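Local coordinates for protein peroxidase (Cellulomonas bogoriensis 69B4 = DSM 16987, PDB 6QZO) that binds heme b and, as a member of the DyP-type family, probably uses it to oxidise substrates with hydrogen peroxide, at residues A[49-55]-A[141-147]. Residues are numbered along the deposited sequence; the frame is centred on the assembly and turned at random.
Sequences ALVALDL and GDVVLQV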
loop_
_atom_site.group_PDB
_atom_site.type_symbol
_atom_site.label_atom_id
_atom_site.label_comp_id
_atom_site.label_asym_id
_atom_site.label_seq_id
_atom_site.Cartn_x
_atom_site.Cartn_y
_atom_site.Cartn_z
ATOM N N ALA A 49 -7.731 -4.497 -2.732
ATOM C CA ALA A 49 -7.510 -5.517 -1.686
ATOM C C ALA A 49 -8.448 -6.671 -2.014
ATOM O O ALA A 49 -9.653 -6.428 -2.059
ATOM C CB ALA A 49 -7.767 -4.949 -0.316
ATOM N N LEU A 50 -7.905 -7.842 -2.346
ATOM C CA LEU A 50 -8.702 -9.080 -2.429
ATOM C C LEU A 50 -8.673 -9.726 -1.047
ATOM O O LEU A 50 -7.565 -10.115 -0.603
ATOM C CB LEU A 50 -8.068 -10.015 -3.453
ATOM C CG LEU A 50 -8.164 -9.714 -4.936
ATOM C CD1 LEU A 50 -9.578 -9.754 -5.425
ATOM C CD2 LEU A 50 -7.487 -8.429 -5.356
ATOM N N VAL A 51 -9.835 -9.789 -0.397
ATOM C CA VAL A 51 -10.003 -10.434 0.928
ATOM C C VAL A 51 -10.721 -11.776 0.746
ATOM O O VAL A 51 -11.930 -11.768 0.479
ATOM C CB VAL A 51 -10.748 -9.514 1.910
ATOM C CG1 VAL A 51 -10.770 -10.109 3.307
ATOM C CG2 VAL A 51 -10.133 -8.114 1.941
ATOM N N ALA A 52 -9.976 -12.872 0.850
ATOM C CA ALA A 52 -10.502 -14.244 0.906
ATOM C C ALA A 52 -10.905 -14.551 2.344
ATOM O O ALA A 52 -10.094 -14.300 3.264
ATOM C CB ALA A 52 -9.476 -15.235 0.404
ATOM N N LEU A 53 -12.115 -15.081 2.525
ATOM C CA LEU A 53 -12.601 -15.513 3.851
ATOM C C LEU A 53 -12.977 -16.986 3.766
ATOM O O LEU A 53 -13.291 -17.455 2.660
ATOM C CB LEU A 53 -13.776 -14.631 4.284
ATOM C CG LEU A 53 -13.458 -13.131 4.377
ATOM C CD1 LEU A 53 -13.937 -12.391 3.138
ATOM C CD2 LEU A 53 -14.079 -12.522 5.624
ATOM N N ASP A 54 -12.871 -17.683 4.890
ATOM C CA ASP A 54 -13.322 -19.088 5.042
ATOM C C ASP A 54 -14.528 -19.112 5.981
ATOM O O ASP A 54 -14.489 -18.473 7.043
ATOM C CB ASP A 54 -12.175 -19.978 5.516
ATOM C CG ASP A 54 -11.221 -20.379 4.420
ATOM O OD1 ASP A 54 -11.584 -20.238 3.226
ATOM O OD2 ASP A 54 -10.116 -20.818 4.773
ATOM N N LEU A 55 -15.588 -19.803 5.591
ATOM C CA LEU A 55 -16.800 -19.967 6.433
ATOM C C LEU A 55 -16.433 -20.813 7.656
ATOM O O LEU A 55 -15.538 -21.657 7.545
ATOM C CB LEU A 55 -17.903 -20.611 5.589
ATOM C CG LEU A 55 -18.372 -19.761 4.410
ATOM C CD1 LEU A 55 -19.237 -20.561 3.467
ATOM C CD2 LEU A 55 -19.149 -18.559 4.947
ATOM N N GLY A 141 -10.098 -20.234 -0.787
ATOM C CA GLY A 141 -11.045 -19.334 -0.112
ATOM C C GLY A 141 -12.484 -19.704 -0.460
ATOM O O GLY A 141 -12.759 -19.889 -1.626
ATOM N N ASP A 142 -13.359 -19.799 0.540
ATOM C CA ASP A 142 -14.812 -20.050 0.384
ATOM C C ASP A 142 -15.468 -18.830 -0.264
ATOM O O ASP A 142 -16.390 -19.016 -1.061
ATOM C CB ASP A 142 -15.476 -20.354 1.725
ATOM C CG ASP A 142 -14.987 -21.656 2.345
ATOM O OD1 ASP A 142 -14.552 -22.522 1.592
ATOM O OD2 ASP A 142 -15.060 -21.794 3.562
ATOM N N VAL A 143 -14.992 -17.620 0.041
ATOM C CA VAL A 143 -15.581 -16.381 -0.546
ATOM C C VAL A 143 -14.480 -15.328 -0.654
ATOM O O VAL A 143 -13.515 -15.403 0.114
ATOM C CB VAL A 143 -16.792 -15.900 0.272
ATOM C CG1 VAL A 143 -16.384 -15.545 1.691
ATOM C CG2 VAL A 143 -17.511 -14.739 -0.389
ATOM N N VAL A 144 -14.626 -14.403 -1.591
ATOM C CA VAL A 144 -13.646 -13.314 -1.814
ATOM C C VAL A 144 -14.400 -12.003 -1.977
ATOM O O VAL A 144 -15.443 -11.995 -2.649
ATOM C CB VAL A 144 -12.777 -13.574 -3.044
ATOM C CG1 VAL A 144 -13.625 -13.643 -4.318
ATOM C CG2 VAL A 144 -11.667 -12.530 -3.170
ATOM N N LEU A 145 -13.852 -10.935 -1.395
ATOM C CA LEU A 145 -14.256 -9.542 -1.689
ATOM C C LEU A 145 -13.106 -8.876 -2.446
ATOM O O LEU A 145 -12.035 -8.672 -1.843
ATOM C CB LEU A 145 -14.544 -8.829 -0.364
ATOM C CG LEU A 145 -15.617 -9.493 0.504
ATOM C CD1 LEU A 145 -15.637 -8.871 1.889
ATOM C CD2 LEU A 145 -16.968 -9.392 -0.166
ATOM N N GLN A 146 -13.304 -8.576 -3.729
ATOM C CA GLN A 146 -12.378 -7.670 -4.444
ATOM C C GLN A 146 -12.819 -6.251 -4.113
ATOM O O GLN A 146 -13.896 -5.841 -4.607
ATOM C CB GLN A 146 -12.377 -7.901 -5.952
ATOM C CG GLN A 146 -11.440 -6.938 -6.676
ATOM C CD GLN A 146 -11.630 -6.986 -8.166
ATOM O OE1 GLN A 146 -11.045 -7.814 -8.854
ATOM N NE2 GLN A 146 -12.453 -6.082 -8.669
ATOM N N VAL A 147 -12.031 -5.554 -3.294
ATOM C CA VAL A 147 -12.314 -4.159 -2.853
ATOM C C VAL A 147 -11.341 -3.238 -3.588
ATOM O O VAL A 147 -10.086 -3.402 -3.409
ATOM C CB VAL A 147 -12.194 -4.007 -1.328
ATOM C CG1 VAL A 147 -12.766 -2.680 -0.842
ATOM C CG2 VAL A 147 -12.865 -5.161 -0.611
#
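D142 and L55 meet at the end of the regular antiparallel pairing of strands 49-55 and 143-147. From CB, which lies 3.7 Å from the carbonyl O of L53, the D142 side chain reaches across toward the neighbouring strand: chi1 of -66° sets CG beside its own backbone N and 3.8 Å from D54 OD1, and OD2 accepts the N-H of L55 at 2.9 Å through its anti lone pair. A short acidic side chain suits this spot because it takes up a backbone N-H just beyond the regular ladder. D54 reciprocates, its OD1 receiving the N-H of D142 at 3.2 Å. The carboxylates, turned 45° apart, bring D142 OD2 within 3.8 Å of D54 OD1, a closeness probably eased by the salt bridge from D54 OD2 to R173. An alanine in place of D142 would probably leave the N-H of L55 without its carboxylate acceptor and this end of the pairing held by fewer bonds. D142 and V143 together face L53 in a classic beta bulge; at G141 a CB would jam against the preceding carbonyl O and press on A52 CB. From the bulge onward, paired backbone bonds join L53 with V143, V51 with L145 and A49 with V147. L53 CD1 meets L145 CD1 at 4.1 Å, branched apolar chains filling the helix-facing side; on the other face L50 CD1 rests 3.4 Å from CB of Q146, whose OE1 hydrogen-bonds the hydroxyl of Y331 and whose NE2 the carbonyl O of G39. Strands 47-55 and 143-149 are the central pair of the N-terminal ferredoxin-like sheet, between 100-105 and 170-179, with helices 61-78 and 152-165 packed over L53, L145 and V147.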